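Local coordinates for In2-1 family protein, glutathione transferase lambda3 (Populus trichocarpa, PDB 4PQI) that binds glutathione and, as a monomeric plant glutathione transferase of the Lambda class, probably acts as a thiol transferase, at residues E126-V138 with E149-L161. Sequence-based numbering, arbitrary orientation.
Sequences ELFSYTDKFNGTV and EAGPAFDHLENAL. Unlike the reference sequence in segment 149-161: His156 (reference Tyr).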
ATOM      1  N   GLU A 126       5.834 -12.517  10.078  1.00 41.72           N
ATOM      2  CA  GLU A 126       6.575 -13.237   9.056  1.00 46.14           C
ATOM      3  C   GLU A 126       6.294 -12.605   7.695  1.00 44.71           C
ATOM      4  O   GLU A 126       7.205 -12.378   6.910  1.00 43.08           O
ATOM      5  CB  GLU A 126       6.168 -14.703   9.022  1.00 51.41           C
ATOM      6  CG  GLU A 126       6.482 -15.453  10.282  1.00 63.75           C
ATOM      7  CD  GLU A 126       6.998 -16.835   9.993  1.00 74.52           C
ATOM      8  OE1 GLU A 126       6.164 -17.758   9.855  1.00 77.57           O
ATOM      9  OE2 GLU A 126       8.234 -16.990   9.889  1.00 79.63           O
ATOM     10  N   LEU A 127       5.022 -12.331   7.428  1.00 41.86           N
ATOM     11  CA  LEU A 127       4.639 -11.713   6.163  1.00 43.55           C
ATOM     12  C   LEU A 127       5.162 -10.274   5.975  1.00 40.48           C
ATOM     13  O   LEU A 127       5.591  -9.919   4.880  1.00 43.19           O
ATOM     14  CB  LEU A 127       3.132 -11.815   5.948  1.00 42.69           C
ATOM     15  CG  LEU A 127       2.695 -13.207   5.481  1.00 43.05           C
ATOM     16  CD1 LEU A 127       1.208 -13.331   5.490  1.00 41.44           C
ATOM     17  CD2 LEU A 127       3.241 -13.523   4.080  1.00 45.31           C
ATOM     18  N   PHE A 128       5.139  -9.462   7.031  1.00 40.46           N
ATOM     19  CA  PHE A 128       5.787  -8.141   7.000  1.00 42.04           C
ATOM     20  C   PHE A 128       7.273  -8.252   6.615  1.00 43.47           C
ATOM     21  O   PHE A 128       7.779  -7.503   5.774  1.00 41.78           O
ATOM     22  CB  PHE A 128       5.643  -7.435   8.360  1.00 40.97           C
ATOM     23  CG  PHE A 128       4.260  -6.901   8.622  1.00 46.09           C
ATOM     24  CD1 PHE A 128       3.552  -6.239   7.618  1.00 46.60           C
ATOM     25  CD2 PHE A 128       3.664  -7.058   9.859  1.00 49.03           C
ATOM     26  CE1 PHE A 128       2.274  -5.737   7.848  1.00 46.44           C
ATOM     27  CE2 PHE A 128       2.380  -6.563  10.095  1.00 51.10           C
ATOM     28  CZ  PHE A 128       1.690  -5.901   9.081  1.00 47.98           C
ATOM     29  N   SER A 129       7.963  -9.199   7.236  1.00 52.21           N
ATOM     30  CA  SER A 129       9.374  -9.418   6.960  1.00 34.65           C
ATOM     31  C   SER A 129       9.612  -9.791   5.496  1.00 33.30           C
ATOM     32  O   SER A 129      10.625  -9.409   4.914  1.00 39.42           O
ATOM     33  CB  SER A 129       9.926 -10.509   7.874  1.00 43.44           C
ATOM     34  OG  SER A 129      10.008 -10.041   9.212  1.00 50.93           O
ATOM     35  N   TYR A 130       8.673 -10.522   4.907  1.00 44.57           N
ATOM     36  CA  TYR A 130       8.827 -10.974   3.529  1.00 38.79           C
ATOM     37  C   TYR A 130       8.510  -9.887   2.479  1.00 41.22           C
ATOM     38  O   TYR A 130       8.796 -10.071   1.303  1.00 41.07           O
ATOM     39  CB  TYR A 130       7.995 -12.246   3.293  1.00 39.87           C
ATOM     40  CG  TYR A 130       8.074 -12.811   1.892  1.00 39.69           C
ATOM     41  CD1 TYR A 130       6.992 -12.700   1.023  1.00 42.93           C
ATOM     42  CD2 TYR A 130       9.225 -13.439   1.430  1.00 40.32           C
ATOM     43  CE1 TYR A 130       7.043 -13.205  -0.261  1.00 43.29           C
ATOM     44  CE2 TYR A 130       9.284 -13.959   0.134  1.00 43.67           C
ATOM     45  CZ  TYR A 130       8.188 -13.826  -0.702  1.00 44.88           C
ATOM     46  OH  TYR A 130       8.214 -14.311  -1.987  1.00 46.77           O
ATOM     47  N   THR A 131       7.976  -8.739   2.893  1.00 38.12           N
ATOM     48  CA  THR A 131       7.523  -7.742   1.904  1.00 38.73           C
ATOM     49  C   THR A 131       8.611  -7.239   0.935  1.00 41.79           C
ATOM     50  O   THR A 131       8.390  -7.165  -0.272  1.00 42.90           O
ATOM     51  CB  THR A 131       6.828  -6.524   2.550  1.00 38.25           C
ATOM     52  OG1 THR A 131       7.734  -5.855   3.428  1.00 39.25           O
ATOM     53  CG2 THR A 131       5.581  -6.949   3.309  1.00 42.59           C
ATOM     54  N   ASP A 132       9.773  -6.886   1.457  1.00 44.70           N
ATOM     55  CA  ASP A 132      10.846  -6.387   0.593  1.00 48.24           C
ATOM     56  C   ASP A 132      11.484  -7.521  -0.223  1.00 46.37           C
ATOM     57  O   ASP A 132      11.941  -7.289  -1.344  1.00 43.55           O
ATOM     58  CB  ASP A 132      11.892  -5.562   1.379  1.00 51.83           C
ATOM     59  CG  ASP A 132      12.526  -6.341   2.523  1.00 61.07           C
ATOM     60  OD1 ASP A 132      11.886  -7.283   3.037  1.00 64.66           O
ATOM     61  OD2 ASP A 132      13.666  -6.006   2.916  1.00 65.64           O
ATOM     62  N   LYS A 133      11.498  -8.745   0.317  1.00 42.43           N
ATOM     63  CA  LYS A 133      11.941  -9.888  -0.491  1.00 46.17           C
ATOM     64  C   LYS A 133      10.975 -10.199  -1.649  1.00 47.01           C
ATOM     65  O   LYS A 133      11.417 -10.522  -2.758  1.00 48.42           O
ATOM     66  CB  LYS A 133      12.196 -11.142   0.346  1.00 49.73           C
ATOM     67  CG  LYS A 133      12.658 -12.332  -0.507  1.00 57.75           C
ATOM     68  CD  LYS A 133      13.176 -13.499   0.323  1.00 64.17           C
ATOM     69  CE  LYS A 133      13.693 -14.628  -0.566  1.00 68.28           C
ATOM     70  NZ  LYS A 133      14.911 -14.235  -1.338  1.00 71.40           N
ATOM     71  N   PHE A 134       9.670 -10.107  -1.393  1.00 40.96           N
ATOM     72  CA  PHE A 134       8.674 -10.214  -2.463  1.00 40.34           C
ATOM     73  C   PHE A 134       8.925  -9.174  -3.566  1.00 40.91           C
ATOM     74  O   PHE A 134       9.003  -9.512  -4.755  1.00 38.94           O
ATOM     75  CB  PHE A 134       7.243 -10.077  -1.914  1.00 38.84           C
ATOM     76  CG  PHE A 134       6.177 -10.093  -2.995  1.00 39.60           C
ATOM     77  CD1 PHE A 134       5.724 -11.289  -3.516  1.00 33.88           C
ATOM     78  CD2 PHE A 134       5.659  -8.911  -3.501  1.00 34.93           C
ATOM     79  CE1 PHE A 134       4.781 -11.316  -4.523  1.00 35.88           C
ATOM     80  CE2 PHE A 134       4.709  -8.933  -4.498  1.00 37.81           C
ATOM     81  CZ  PHE A 134       4.269 -10.139  -5.011  1.00 38.38           C
ATOM     82  N   ASN A 135       9.049  -7.907  -3.172  1.00 38.91           N
ATOM     83  CA  ASN A 135       9.270  -6.849  -4.152  1.00 40.49           C
ATOM     84  C   ASN A 135      10.598  -7.041  -4.856  1.00 43.38           C
ATOM     85  O   ASN A 135      10.689  -6.872  -6.069  1.00 45.96           O
ATOM     86  CB  ASN A 135       9.215  -5.461  -3.505  1.00 39.80           C
ATOM     87  CG  ASN A 135       7.819  -5.062  -3.115  1.00 42.50           C
ATOM     88  OD1 ASN A 135       6.840  -5.636  -3.601  1.00 46.90           O
ATOM     89  ND2 ASN A 135       7.712  -4.060  -2.245  1.00 43.78           N
ATOM     90  N   GLY A 136      11.616  -7.418  -4.084  1.00 42.17           N
ATOM     91  CA  GLY A 136      12.947  -7.640  -4.613  1.00 44.18           C
ATOM     92  C   GLY A 136      12.961  -8.710  -5.687  1.00 42.46           C
ATOM     93  O   GLY A 136      13.637  -8.583  -6.709  1.00 44.60           O
ATOM     94  N   THR A 137      12.197  -9.768  -5.455  1.00 40.96           N
ATOM     95  CA  THR A 137      12.177 -10.897  -6.368  1.00 38.98           C
ATOM     96  C   THR A 137      11.456 -10.554  -7.676  1.00 41.26           C
ATOM     97  O   THR A 137      12.022 -10.745  -8.762  1.00 45.12           O
ATOM     98  CB  THR A 137      11.526 -12.147  -5.708  1.00 42.23           C
ATOM     99  OG1 THR A 137      12.257 -12.495  -4.524  1.00 44.93           O
ATOM    100  CG2 THR A 137      11.558 -13.321  -6.656  1.00 40.07           C
ATOM    101  N   VAL A 138      10.222 -10.049  -7.579  1.00 38.88           N
ATOM    102  CA  VAL A 138       9.418  -9.793  -8.781  1.00 43.06           C
ATOM    103  C   VAL A 138       9.959  -8.625  -9.620  1.00 43.95           C
ATOM    104  O   VAL A 138      10.041  -8.720 -10.844  1.00 46.28           O
ATOM    105  CB  VAL A 138       7.919  -9.566  -8.475  1.00 41.03           C
ATOM    106  CG1 VAL A 138       7.125  -9.438  -9.780  1.00 42.75           C
ATOM    107  CG2 VAL A 138       7.345 -10.707  -7.657  1.00 43.21           C
ATOM    108  N   GLU A 149      11.436 -16.871 -12.259  1.00 57.45           N
ATOM    109  CA  GLU A 149      11.949 -15.716 -11.527  1.00 56.15           C
ATOM    110  C   GLU A 149      10.915 -15.060 -10.620  1.00 52.65           C
ATOM    111  O   GLU A 149      11.197 -14.785  -9.462  1.00 56.06           O
ATOM    112  CB  GLU A 149      12.535 -14.692 -12.500  1.00 61.78           C
ATOM    113  CG  GLU A 149      13.696 -15.216 -13.324  1.00 70.78           C
ATOM    114  CD  GLU A 149      14.929 -15.513 -12.485  1.00 77.43           C
ATOM    115  OE1 GLU A 149      15.083 -14.903 -11.400  1.00 77.40           O
ATOM    116  OE2 GLU A 149      15.748 -16.355 -12.919  1.00 82.37           O
ATOM    117  N   ALA A 150       9.720 -14.815 -11.144  1.00 48.07           N
ATOM    118  CA  ALA A 150       8.662 -14.172 -10.363  1.00 46.51           C
ATOM    119  C   ALA A 150       7.715 -15.191  -9.732  1.00 43.76           C
ATOM    120  O   ALA A 150       7.147 -14.946  -8.668  1.00 39.36           O
ATOM    121  CB  ALA A 150       7.879 -13.198 -11.232  1.00 46.64           C
ATOM    122  N   GLY A 151       7.537 -16.328 -10.406  1.00 48.29           N
ATOM    123  CA  GLY A 151       6.639 -17.367  -9.930  1.00 45.16           C
ATOM    124  C   GLY A 151       6.766 -17.757  -8.460  1.00 43.40           C
ATOM    125  O   GLY A 151       5.765 -17.793  -7.743  1.00 46.87           O
ATOM    126  N   PRO A 152       7.995 -18.054  -7.997  1.00 42.70           N
ATOM    127  CA  PRO A 152       8.181 -18.470  -6.599  1.00 39.33           C
ATOM    128  C   PRO A 152       7.675 -17.433  -5.590  1.00 38.96           C
ATOM    129  O   PRO A 152       7.241 -17.801  -4.495  1.00 38.14           O
ATOM    130  CB  PRO A 152       9.700 -18.633  -6.492  1.00 38.46           C
ATOM    131  CG  PRO A 152      10.101 -19.064  -7.877  1.00 46.13           C
ATOM    132  CD  PRO A 152       9.237 -18.227  -8.781  1.00 46.65           C
ATOM    133  N   ALA A 153       7.717 -16.157  -5.958  1.00 37.91           N
ATOM    134  CA  ALA A 153       7.255 -15.115  -5.053  1.00 36.87           C
ATOM    135  C   ALA A 153       5.727 -15.072  -4.975  1.00 37.12           C
ATOM    136  O   ALA A 153       5.163 -14.934  -3.890  1.00 40.39           O
ATOM    137  CB  ALA A 153       7.854 -13.752  -5.427  1.00 37.77           C
ATOM    138  N   PHE A 154       5.048 -15.204  -6.113  1.00 38.77           N
ATOM    139  CA  PHE A 154       3.593 -15.354  -6.082  1.00 40.33           C
ATOM    140  C   PHE A 154       3.166 -16.683  -5.443  1.00 39.14           C
ATOM    141  O   PHE A 154       2.116 -16.754  -4.803  1.00 38.21           O
ATOM    142  CB  PHE A 154       2.977 -15.166  -7.475  1.00 36.80           C
ATOM    143  CG  PHE A 154       3.136 -13.768  -8.002  1.00 41.31           C
ATOM    144  CD1 PHE A 154       2.402 -12.713  -7.448  1.00 37.96           C
ATOM    145  CD2 PHE A 154       4.050 -13.490  -9.013  1.00 44.74           C
ATOM    146  CE1 PHE A 154       2.566 -11.411  -7.916  1.00 41.81           C
ATOM    147  CE2 PHE A 154       4.212 -12.197  -9.489  1.00 43.98           C
ATOM    148  CZ  PHE A 154       3.476 -11.154  -8.938  1.00 42.77           C
ATOM    149  N   ASP A 155       3.975 -17.725  -5.615  1.00 39.42           N
ATOM    150  CA  ASP A 155       3.689 -19.015  -4.987  1.00 41.61           C
ATOM    151  C   ASP A 155       3.742 -18.856  -3.459  1.00 42.44           C
ATOM    152  O   ASP A 155       2.922 -19.412  -2.737  1.00 45.67           O
ATOM    153  CB  ASP A 155       4.686 -20.091  -5.440  1.00 39.34           C
ATOM    154  CG  ASP A 155       4.382 -20.642  -6.823  1.00 43.98           C
ATOM    155  OD1 ASP A 155       3.400 -20.193  -7.461  1.00 45.56           O
ATOM    156  OD2 ASP A 155       5.142 -21.526  -7.282  1.00 45.76           O
ATOM    157  N   HIS A 156       4.713 -18.093  -2.977  1.00 43.03           N
ATOM    158  CA  HIS A 156       4.825 -17.843  -1.551  1.00 42.33           C
ATOM    159  C   HIS A 156       3.537 -17.197  -1.026  1.00 40.04           C
ATOM    160  O   HIS A 156       3.012 -17.597   0.005  1.00 38.48           O
ATOM    161  CB  HIS A 156       6.054 -16.989  -1.238  1.00 43.79           C
ATOM    162  CG  HIS A 156       6.622 -17.228   0.128  1.00 47.42           C
ATOM    163  ND1 HIS A 156       7.112 -18.455   0.523  1.00 53.56           N
ATOM    164  CD2 HIS A 156       6.756 -16.408   1.199  1.00 47.35           C
ATOM    165  CE1 HIS A 156       7.533 -18.378   1.775  1.00 54.61           C
ATOM    166  NE2 HIS A 156       7.330 -17.145   2.207  1.00 49.07           N
ATOM    167  N   LEU A 157       2.995 -16.231  -1.758  1.00 38.67           N
ATOM    168  CA  LEU A 157       1.729 -15.627  -1.342  1.00 39.99           C
ATOM    169  C   LEU A 157       0.552 -16.599  -1.439  1.00 40.20           C
ATOM    170  O   LEU A 157      -0.311 -16.629  -0.554  1.00 41.07           O
ATOM    171  CB  LEU A 157       1.433 -14.358  -2.133  1.00 37.78           C
ATOM    172  CG  LEU A 157       2.448 -13.225  -2.021  1.00 37.68           C
ATOM    173  CD1 LEU A 157       1.892 -11.994  -2.708  1.00 38.23           C
ATOM    174  CD2 LEU A 157       2.783 -12.946  -0.584  1.00 36.17           C
ATOM    175  N   GLU A 158       0.510 -17.385  -2.512  1.00 40.77           N
ATOM    176  CA  GLU A 158      -0.517 -18.418  -2.659  1.00 44.03           C
ATOM    177  C   GLU A 158      -0.497 -19.388  -1.468  1.00 41.00           C
ATOM    178  O   GLU A 158      -1.539 -19.685  -0.865  1.00 37.28           O
ATOM    179  CB  GLU A 158      -0.325 -19.191  -3.977  1.00 44.75           C
ATOM    180  CG  GLU A 158      -1.298 -20.356  -4.198  1.00 44.99           C
ATOM    181  CD  GLU A 158      -2.726 -19.890  -4.368  1.00 49.06           C
ATOM    182  OE1 GLU A 158      -2.950 -18.671  -4.529  1.00 51.68           O
ATOM    183  OE2 GLU A 158      -3.636 -20.735  -4.330  1.00 53.02           O
ATOM    184  N   ASN A 159       0.693 -19.883  -1.141  1.00 38.66           N
ATOM    185  CA  ASN A 159       0.826 -20.835  -0.041  1.00 42.26           C
ATOM    186  C   ASN A 159       0.530 -20.218   1.339  1.00 42.14           C
ATOM    187  O   ASN A 159      -0.133 -20.843   2.170  1.00 42.98           O
ATOM    188  CB  ASN A 159       2.182 -21.533  -0.109  1.00 41.20           C
ATOM    189  CG  ASN A 159       2.254 -22.521  -1.269  1.00 41.11           C
ATOM    190  OD1 ASN A 159       1.368 -23.343  -1.438  1.00 42.50           O
ATOM    191  ND2 ASN A 159       3.293 -22.418  -2.085  1.00 41.70           N
ATOM    192  N   ALA A 160       0.989 -18.985   1.556  1.00 42.92           N
ATOM    193  CA  ALA A 160       0.665 -18.243   2.767  1.00 40.74           C
ATOM    194  C   ALA A 160      -0.848 -18.165   2.984  1.00 42.66           C
ATOM    195  O   ALA A 160      -1.318 -18.289   4.119  1.00 42.69           O
ATOM    196  CB  ALA A 160       1.286 -16.818   2.730  1.00 37.47           C
ATOM    197  N   LEU A 161      -1.606 -17.981   1.898  1.00 38.97           N
ATOM    198  CA  LEU A 161      -3.065 -17.882   1.987  1.00 42.34           C
ATOM    199  C   LEU A 161      -3.763 -19.193   2.379  1.00 43.62           C
ATOM    200  O   LEU A 161      -4.955 -19.190   2.691  1.00 43.57           O
ATOM    201  CB  LEU A 161      -3.661 -17.315   0.695  1.00 41.72           C
ATOM    202  CG  LEU A 161      -3.439 -15.811   0.513  1.00 40.35           C
ATOM    203  CD1 LEU A 161      -3.629 -15.407  -0.938  1.00 38.87           C
ATOM    204  CD2 LEU A 161      -4.359 -14.985   1.450  1.00 36.74           C
TER
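Tyr130 meets His156 and Ala153 of helix 151-160 with the whole length of its side chain. From CB outward, CG and both CD atoms have His156 CD2 overhead; CE1 also nears Leu157 CD2 at the ring edge; CZ comes 3.5 Å from His156 CD2; and OH ends 3.3 Å from Ala153 CA. CD2 of His156 stands over the ring centre, and the two planes meet obliquely, at 49°. The opposite face of the tyrosine lies over the backbone N of Phe134. With an alanine here, His156 would probably lose the ring beneath it and be free to turn, and a gap would open beside Ala153.

Deeper in, Phe134 turns its edge to the face of Phe154 in a T-shaped pair (planes at 87°), while its CE1 meets Leu157 CD1 at 3.5 Å. Ala153 suits its place by being small: its CB is a knob in the hole formed by Tyr130, Phe134, Thr137 and Val138, where the CA atoms of Phe134 and Ala153 are 5.7 Å apart. Valine suits position 138 because its two methyls divide the work, CG2 packing on Ala153 CB and Phe154 CE2, CG1 on Ala150 CB and Phe154 CE2. Thr137 CG2 touches Ala153 CB and lies near Glu149 O, while its OG1 is hydrogen-bonded to Lys133 O (2.8 Å) within its own helix. The axes of segment 126-138 and helix 151-160 run roughly antiparallel, at 147°, as part of the all-helical C-terminal domain of the GST fold.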